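Local coordinates for protein fatty acid CoA ligase (Marinactinospora thermotolerans, PDB 6SQ8) that belongs to the ANL superfamily of AMP-binding enzymes and binds adenosine monophosphate and 1-ethanoyl-9H-pyrido[3,4-b]indole-3-carboxylic acid in adjoining pockets, at residues T299-F304 with M355-Y360; A156-T161 with G170-S175; M4-R9 with A177-V182. All coordinates share one frame; numbering follows the deposited sequence.

Contact 1. Residues T299-F304 with M355-Y360; sequences TQEAAF and MTMSGY. With EQ2 (1-ethanoyl-9~{H}-pyrido[3,4-b]indole-3-carboxylic acid), chain F; AMP (adenosine monophosphate), chain G.
A turn about the CB-CG bond of Glu301 (chi2 89°) swings its carboxylate toward Tyr360, while Met357 places CG between its backbone N and carbonyl carbon (chi1 75°), which lays the thioether alongside the Glu301 chain. The Tyr360 hydroxyl then donates to the anti lone pair of the carboxylate, OH to Glu301 OE2 2.7 Å. OE2 lies in the ring plane at its edge, and the carboxylate is twisted 75° from that plane. The long unbranched chain of Met357 can lie beside the aliphatic part of Glu301, SD 3.7 Å from Glu301 CG, and bring its sulfur over one face of the Tyr360 ring, toward the rim. The backbones are tied where Met357 N donates to Glu301 O at 2.9 Å. Farther along, small Ala303 lets Met355 come close, CB to CB 3.9 Å, and the sulfur of Met355 reaches the edge of the Phe304 ring in a Met-aromatic contact, SD to ring centroid 5.4 Å. EQ2 covers one face of the Phe304 ring, its C12 4.0 Å above the plane, over the centre. Thr299 OG1 accepts from Ala302 N (2.9 Å), an ST motif that shapes the turn from which Gln300 N donates to O1P of AMP at 2.8 Å. This turn appears to correspond to the Tyr-Gly-x-Thr-Glu motif of the superfamily, with Gln300 at the usual threonine position. Leu376 of strand 375-378 packs on Glu301 and Ala302, Met355 reaches Ala184 of helix 175-189, and strand 359-360 runs antiparallel to strand 170-174.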
# COMPACT_ATOMS: atom_id res chain seq x y z
N THR A 299 2.26 -6.71 1.50
CA THR A 299 1.64 -6.49 2.81
C THR A 299 2.58 -5.59 3.60
O THR A 299 3.70 -5.37 3.20
CB THR A 299 1.35 -7.82 3.52
OG1 THR A 299 2.52 -8.28 4.18
CG2 THR A 299 0.84 -8.89 2.57
N GLN A 300 2.08 -5.07 4.72
CA GLN A 300 2.86 -4.21 5.60
C GLN A 300 4.05 -5.02 6.13
O GLN A 300 5.16 -4.50 6.18
CB GLN A 300 2.00 -3.67 6.75
CG GLN A 300 1.14 -2.48 6.35
CD GLN A 300 1.77 -1.15 6.68
OE1 GLN A 300 2.92 -0.82 6.32
NE2 GLN A 300 0.98 -0.37 7.40
N GLU A 301 3.80 -6.29 6.47
CA GLU A 301 4.82 -7.15 7.01
C GLU A 301 5.79 -7.61 5.90
O GLU A 301 6.98 -7.72 6.13
CB GLU A 301 4.17 -8.34 7.71
CG GLU A 301 3.37 -7.98 8.95
CD GLU A 301 1.91 -7.64 8.71
OE1 GLU A 301 1.59 -7.24 7.58
OE2 GLU A 301 1.10 -7.77 9.65
N ALA A 302 5.30 -7.86 4.68
CA ALA A 302 6.08 -8.52 3.66
C ALA A 302 6.82 -7.54 2.75
O ALA A 302 7.74 -7.94 2.03
CB ALA A 302 5.17 -9.39 2.83
N ALA A 303 6.36 -6.28 2.72
CA ALA A 303 6.64 -5.38 1.61
C ALA A 303 6.22 -6.05 0.27
O ALA A 303 5.25 -6.81 0.24
CB ALA A 303 8.10 -4.99 1.64
N PHE A 304 6.96 -5.76 -0.82
CA PHE A 304 6.64 -6.25 -2.15
C PHE A 304 6.71 -7.78 -2.22
O PHE A 304 7.70 -8.36 -1.76
CB PHE A 304 7.63 -5.67 -3.16
CG PHE A 304 7.52 -4.19 -3.41
CD1 PHE A 304 6.33 -3.62 -3.84
CD2 PHE A 304 8.62 -3.37 -3.26
CE1 PHE A 304 6.23 -2.26 -4.08
CE2 PHE A 304 8.52 -2.01 -3.52
CZ PHE A 304 7.33 -1.46 -3.93
N MET A 355 13.01 -8.46 1.76
CA MET A 355 12.19 -7.27 1.94
C MET A 355 11.28 -7.42 3.16
O MET A 355 10.64 -6.45 3.56
CB MET A 355 11.34 -7.00 0.70
CG MET A 355 12.18 -6.47 -0.45
SD MET A 355 11.24 -6.25 -1.96
CE MET A 355 10.99 -7.95 -2.45
N THR A 356 11.23 -8.60 3.78
CA THR A 356 10.29 -8.82 4.89
C THR A 356 10.75 -8.05 6.13
O THR A 356 11.94 -7.79 6.32
CB THR A 356 10.12 -10.29 5.25
OG1 THR A 356 11.38 -10.80 5.70
CG2 THR A 356 9.61 -11.08 4.07
N MET A 357 9.75 -7.74 6.97
CA MET A 357 9.90 -7.02 8.22
C MET A 357 10.95 -7.72 9.09
O MET A 357 11.21 -8.89 8.91
CB MET A 357 8.56 -6.96 8.98
CG MET A 357 8.18 -8.27 9.64
SD MET A 357 6.68 -8.31 10.65
CE MET A 357 6.51 -6.58 11.07
N SER A 358 11.55 -6.96 10.01
CA SER A 358 12.39 -7.51 11.07
C SER A 358 11.49 -8.11 12.15
O SER A 358 11.83 -9.10 12.78
CB SER A 358 13.29 -6.47 11.65
OG SER A 358 14.17 -5.96 10.66
N GLY A 359 10.32 -7.50 12.35
CA GLY A 359 9.37 -7.93 13.34
C GLY A 359 8.51 -6.76 13.78
O GLY A 359 8.75 -5.60 13.38
N TYR A 360 7.52 -7.06 14.62
CA TYR A 360 6.75 -6.02 15.22
C TYR A 360 7.63 -5.37 16.31
O TYR A 360 8.23 -6.06 17.14
CB TYR A 360 5.41 -6.53 15.76
CG TYR A 360 4.49 -7.14 14.72
CD1 TYR A 360 3.99 -6.40 13.66
CD2 TYR A 360 4.11 -8.46 14.81
CE1 TYR A 360 3.16 -6.97 12.71
CE2 TYR A 360 3.27 -9.05 13.87
CZ TYR A 360 2.79 -8.30 12.82
OH TYR A 360 1.95 -8.90 11.92
C1 EQ2 F . 3.19 -3.30 -3.45
C2 EQ2 F . 1.95 -3.08 -2.65
O1 EQ2 F . 0.89 -2.97 -3.23
C3 EQ2 F . 2.04 -2.95 -1.15
N1 EQ2 F . 0.89 -3.11 -0.47
C4 EQ2 F . 0.88 -2.98 0.86
C5 EQ2 F . -0.45 -3.13 1.57
O2 EQ2 F . -1.45 -3.42 0.88
O3 EQ2 F . -0.44 -2.90 2.79
C6 EQ2 F . 2.02 -2.69 1.59
C7 EQ2 F . 3.22 -2.52 0.92
C8 EQ2 F . 4.57 -2.24 1.32
C9 EQ2 F . 5.21 -2.00 2.54
C10 EQ2 F . 6.56 -1.76 2.55
C11 EQ2 F . 7.30 -1.74 1.37
C12 EQ2 F . 6.71 -1.98 0.15
C13 EQ2 F . 5.34 -2.22 0.14
N2 EQ2 F . 4.51 -2.48 -0.93
C14 EQ2 F . 3.23 -2.66 -0.48
P AMP G . -2.12 -4.76 5.07
O1P AMP G . -0.69 -4.41 4.77
O2P AMP G . -2.30 -5.85 6.14
O3P AMP G . -2.94 -3.52 5.30
O5' AMP G . -2.65 -5.37 3.64
C5' AMP G . -2.31 -6.66 3.08
C4' AMP G . -3.50 -7.34 2.41
O4' AMP G . -4.09 -6.55 1.39
C3' AMP G . -3.10 -8.60 1.70
O3' AMP G . -3.26 -9.62 2.64
C2' AMP G . -4.01 -8.75 0.48
O2' AMP G . -5.18 -9.59 0.63
C1' AMP G . -4.44 -7.32 0.22
N9 AMP G . -3.75 -6.83 -1.00
C8 AMP G . -2.73 -5.94 -1.09
N7 AMP G . -2.38 -5.75 -2.39
C5 AMP G . -3.18 -6.54 -3.14
C6 AMP G . -3.34 -6.84 -4.59
N6 AMP G . -2.58 -6.24 -5.51
N1 AMP G . -4.29 -7.72 -4.94
C2 AMP G . -5.08 -8.33 -4.01
N3 AMP G . -5.00 -8.12 -2.67
C4 AMP G . -4.08 -7.24 -2.21

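Contact 2. Residues A156-T161 with G170-S175; sequences AVVAFT and GVAHSS
Val157 pairs with His173, and Ala159 with Val171, as antiparallel hydrogen-bonded pairs. His173 N donates to Val157 O at 2.9 Å. Ala159 and Val171 exchange two hydrogen bonds: Ala159 N donates to Val171 O at 3.0 Å. The other runs from Val171 N to Ala159 O at 2.8 Å. His173 O receives Ala156 N at 2.9 Å and, weakly, Val157 N, so two residues face one: a classic beta bulge. Between these bonds, Val158 CA approaches Val171 O at 3.2 Å in a CA-H...O contact. The two strands form a beta hairpin whose connection carries the Ser/Thr/Gly-rich loop of the ANL superfamily, and Thr161, at the start of that loop, comes within about 6 Å of AMP by the nearest atom of its side chain. Among apolar contacts, Phe160 keeps CG beside its backbone N (chi1 -76°), which lays its ring against Gly170. The CA of Gly170 lies over the ring face, 3.7 Å from the Phe160 centroid, a CH-pi contact well suited to a residue with no side chain. On the same face of the hairpin Val158 CG2 meets the small Ala172 CB at 4.3 Å. As for capping, Ser174 is the N-cap of helix 175-189, its OG accepting from Ala177 N.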
# COMPACT_ATOMS: atom_id res chain seq x y z
N ALA A 156 14.85 1.39 9.59
CA ALA A 156 14.66 2.54 8.73
C ALA A 156 13.26 3.13 8.94
O ALA A 156 13.10 4.36 8.90
CB ALA A 156 14.86 2.15 7.29
N VAL A 157 12.27 2.25 9.13
CA VAL A 157 10.86 2.62 9.18
C VAL A 157 10.15 1.77 10.22
O VAL A 157 10.41 0.57 10.32
CB VAL A 157 10.17 2.44 7.82
CG1 VAL A 157 8.68 2.72 7.91
CG2 VAL A 157 10.81 3.29 6.72
N VAL A 158 9.23 2.41 10.96
CA VAL A 158 8.19 1.70 11.67
C VAL A 158 6.85 2.27 11.22
O VAL A 158 6.65 3.47 11.24
CB VAL A 158 8.34 1.76 13.20
CG1 VAL A 158 7.25 0.96 13.90
CG2 VAL A 158 9.71 1.26 13.64
N ALA A 159 5.96 1.38 10.78
CA ALA A 159 4.69 1.71 10.19
C ALA A 159 3.62 0.85 10.87
O ALA A 159 3.82 -0.36 11.02
CB ALA A 159 4.75 1.43 8.71
N PHE A 160 2.52 1.48 11.29
CA PHE A 160 1.55 0.81 12.14
C PHE A 160 0.39 0.24 11.31
O PHE A 160 -0.11 0.85 10.42
CB PHE A 160 1.09 1.75 13.26
CG PHE A 160 2.12 1.88 14.35
CD1 PHE A 160 3.15 2.80 14.24
CD2 PHE A 160 2.09 1.05 15.47
CE1 PHE A 160 4.11 2.91 15.23
CE2 PHE A 160 3.06 1.17 16.46
CZ PHE A 160 4.08 2.09 16.33
N THR A 161 0.03 -0.99 11.69
CA THR A 161 -1.10 -1.78 11.29
C THR A 161 -2.37 -0.99 11.66
O THR A 161 -3.46 -1.15 11.09
CB THR A 161 -0.91 -3.16 11.96
OG1 THR A 161 0.20 -3.79 11.30
CG2 THR A 161 -2.15 -4.04 12.01
N GLY A 170 3.41 -2.24 15.36
CA GLY A 170 4.37 -1.46 14.59
C GLY A 170 5.30 -2.35 13.79
O GLY A 170 6.14 -3.02 14.35
N VAL A 171 5.14 -2.35 12.46
CA VAL A 171 5.99 -3.12 11.58
C VAL A 171 7.34 -2.40 11.44
O VAL A 171 7.39 -1.30 10.93
CB VAL A 171 5.35 -3.31 10.19
CG1 VAL A 171 6.36 -3.81 9.18
CG2 VAL A 171 4.13 -4.22 10.24
N ALA A 172 8.42 -3.07 11.86
CA ALA A 172 9.77 -2.53 11.75
C ALA A 172 10.45 -3.10 10.52
O ALA A 172 10.60 -4.32 10.41
CB ALA A 172 10.56 -2.87 12.99
N HIS A 173 10.88 -2.21 9.63
CA HIS A 173 11.60 -2.59 8.41
C HIS A 173 13.06 -2.13 8.51
O HIS A 173 13.36 -0.97 8.83
CB HIS A 173 10.92 -2.01 7.17
CG HIS A 173 9.96 -2.96 6.54
ND1 HIS A 173 8.59 -2.78 6.62
CD2 HIS A 173 10.17 -4.12 5.88
CE1 HIS A 173 7.99 -3.78 6.00
NE2 HIS A 173 8.95 -4.62 5.54
N SER A 174 13.97 -3.05 8.17
CA SER A 174 15.39 -2.80 8.24
C SER A 174 15.81 -1.88 7.09
O SER A 174 15.13 -1.79 6.07
CB SER A 174 16.16 -4.09 8.21
OG SER A 174 16.37 -4.54 6.88
N SER A 175 16.95 -1.22 7.26
CA SER A 175 17.57 -0.46 6.20
C SER A 175 17.92 -1.39 5.03
O SER A 175 17.90 -0.95 3.88
CB SER A 175 18.78 0.30 6.69
OG SER A 175 18.40 1.31 7.60

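Contact 3. Residues M4-R9 with A177-V182; sequences MGYARR and AMSACV
Tyr6 reaches across from helix 5-13 to lie against Met178 and Ser179 of helix 175-189. Its CB rests near Ser175 O, at the first turn of the partner helix, and with CG anti to the backbone N (chi1 177°) the ring extends straight at the neighbour. CD1 meets Ser179 N at 3.5 Å. Tyr6 CE1 is 3.4 Å from Met178 O, with Val182 CG2 near the ring plane at its edge. CE2 and CZ of Tyr6 each lie 3.6 Å from Met178 CB, which sits over the middle of one face and nearly along the ring normal: a CH-pi contact. The hydroxyl at the tip bonds to Gln211; a flat aromatic suits this place because it can lie across the helix backbone and still carry a polar group beyond it. One turn on, Arg9 stretches its extended chain over the same helix. NH1 donates to Ser179 OG at 2.8 Å, the hydroxyl lying in the guanidinium plane, and Val182 CG1 sits over one guanidinium face, 3.7 Å from Arg9 NH2. That second nitrogen forms a salt bridge with Asp183, so two residues of helix 175-189 hold the guanidinium, while the short serine leaves room for the arginine to pass. The axes of 5-9 and 177-182 approach to 9.5 Å with 33° between their directions: plain helix-helix packing, joining the N-terminal helix of this ANL enzyme to helix 175-189.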
# COMPACT_ATOMS: atom_id res chain seq x y z
N MET A 4 23.28 2.83 7.61
CA MET A 4 23.31 4.13 6.93
C MET A 4 23.45 3.96 5.41
O MET A 4 23.36 4.95 4.65
CB MET A 4 24.48 4.99 7.44
CG MET A 4 25.85 4.38 7.18
SD MET A 4 27.16 5.60 7.12
CE MET A 4 26.78 6.41 5.56
N GLY A 5 23.69 2.73 4.96
CA GLY A 5 23.94 2.46 3.55
C GLY A 5 22.75 2.80 2.67
O GLY A 5 22.92 3.27 1.52
N TYR A 6 21.54 2.59 3.22
CA TYR A 6 20.28 2.83 2.49
C TYR A 6 20.10 4.33 2.21
O TYR A 6 20.01 4.73 1.05
CB TYR A 6 19.06 2.27 3.23
CG TYR A 6 17.76 2.59 2.53
CD1 TYR A 6 17.54 2.17 1.23
CD2 TYR A 6 16.78 3.36 3.14
CE1 TYR A 6 16.38 2.50 0.54
CE2 TYR A 6 15.61 3.69 2.47
CZ TYR A 6 15.42 3.26 1.17
OH TYR A 6 14.27 3.57 0.50
N ALA A 7 20.05 5.14 3.27
CA ALA A 7 19.89 6.58 3.12
C ALA A 7 20.92 7.12 2.12
O ALA A 7 20.59 7.93 1.26
CB ALA A 7 20.00 7.27 4.46
N ARG A 8 22.16 6.65 2.22
CA ARG A 8 23.25 7.09 1.34
C ARG A 8 22.93 6.67 -0.10
O ARG A 8 23.19 7.42 -1.02
CB ARG A 8 24.62 6.55 1.79
CG ARG A 8 25.83 7.21 1.13
CD ARG A 8 27.15 6.47 1.31
NE ARG A 8 27.43 5.48 0.26
CZ ARG A 8 28.40 5.58 -0.65
NH1 ARG A 8 29.13 6.69 -0.71
NH2 ARG A 8 28.68 4.56 -1.45
N ARG A 9 22.39 5.45 -0.28
CA ARG A 9 22.05 4.94 -1.62
C ARG A 9 21.07 5.89 -2.30
O ARG A 9 21.20 6.18 -3.51
CB ARG A 9 21.44 3.54 -1.58
CG ARG A 9 21.19 2.94 -2.96
CD ARG A 9 20.44 1.62 -2.86
NE ARG A 9 20.10 1.09 -4.18
CZ ARG A 9 19.79 -0.17 -4.41
NH1 ARG A 9 19.61 -1.02 -3.41
NH2 ARG A 9 19.66 -0.58 -5.66
N ALA A 177 16.24 -4.18 4.14
CA ALA A 177 14.98 -4.50 3.51
C ALA A 177 14.55 -3.38 2.56
O ALA A 177 14.13 -3.66 1.45
CB ALA A 177 13.95 -4.78 4.58
N MET A 178 14.69 -2.12 2.99
CA MET A 178 14.28 -0.97 2.17
C MET A 178 15.21 -0.83 0.95
O MET A 178 14.76 -0.40 -0.11
CB MET A 178 14.30 0.35 2.95
CG MET A 178 13.16 0.47 3.96
SD MET A 178 11.58 -0.17 3.33
CE MET A 178 10.48 1.10 3.97
N SER A 179 16.48 -1.21 1.12
CA SER A 179 17.41 -1.23 -0.00
C SER A 179 16.97 -2.30 -1.01
O SER A 179 17.03 -2.06 -2.23
CB SER A 179 18.83 -1.46 0.45
OG SER A 179 19.75 -1.23 -0.63
N ALA A 180 16.54 -3.47 -0.52
CA ALA A 180 16.09 -4.54 -1.39
C ALA A 180 14.87 -4.09 -2.20
O ALA A 180 14.73 -4.46 -3.37
CB ALA A 180 15.79 -5.79 -0.58
N CYS A 181 14.01 -3.27 -1.59
CA CYS A 181 12.82 -2.74 -2.24
C CYS A 181 13.19 -1.91 -3.46
O CYS A 181 12.44 -1.88 -4.42
CB CYS A 181 11.98 -1.90 -1.28
SG CYS A 181 11.16 -2.91 -0.02
N VAL A 182 14.34 -1.23 -3.43
CA VAL A 182 14.76 -0.46 -4.60
C VAL A 182 15.02 -1.43 -5.76
O VAL A 182 14.61 -1.19 -6.91
CB VAL A 182 15.97 0.44 -4.31
CG1 VAL A 182 16.39 1.24 -5.53
CG2 VAL A 182 15.70 1.38 -3.14

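How the contacts relate
Strand 170-174 and helix 175-189 follow each other in the chain and so link contacts 2 and 3, while contact 1 joins them through space, from later parts of the chain. Contacts 1 and 2 are closest, their centres about 8 Å apart, and share a sheet: Ser358 N lies 2.8 Å from Ala172 O and Gly359 O 3.0 Å from Ala172 N, both probable hydrogen bonds. Contact 3 is centred about 15 Å from contact 1; Met355 CG packs 3.7 Å from Ala180 CB, and Val157 CG2 3.5 Å from Met178 CE. Segment 299-304 lines the EQ2 pocket and its turn meets AMP; the side chains of His173 and Met178 approach EQ2 to about 4 and 5 Å (nearest atoms).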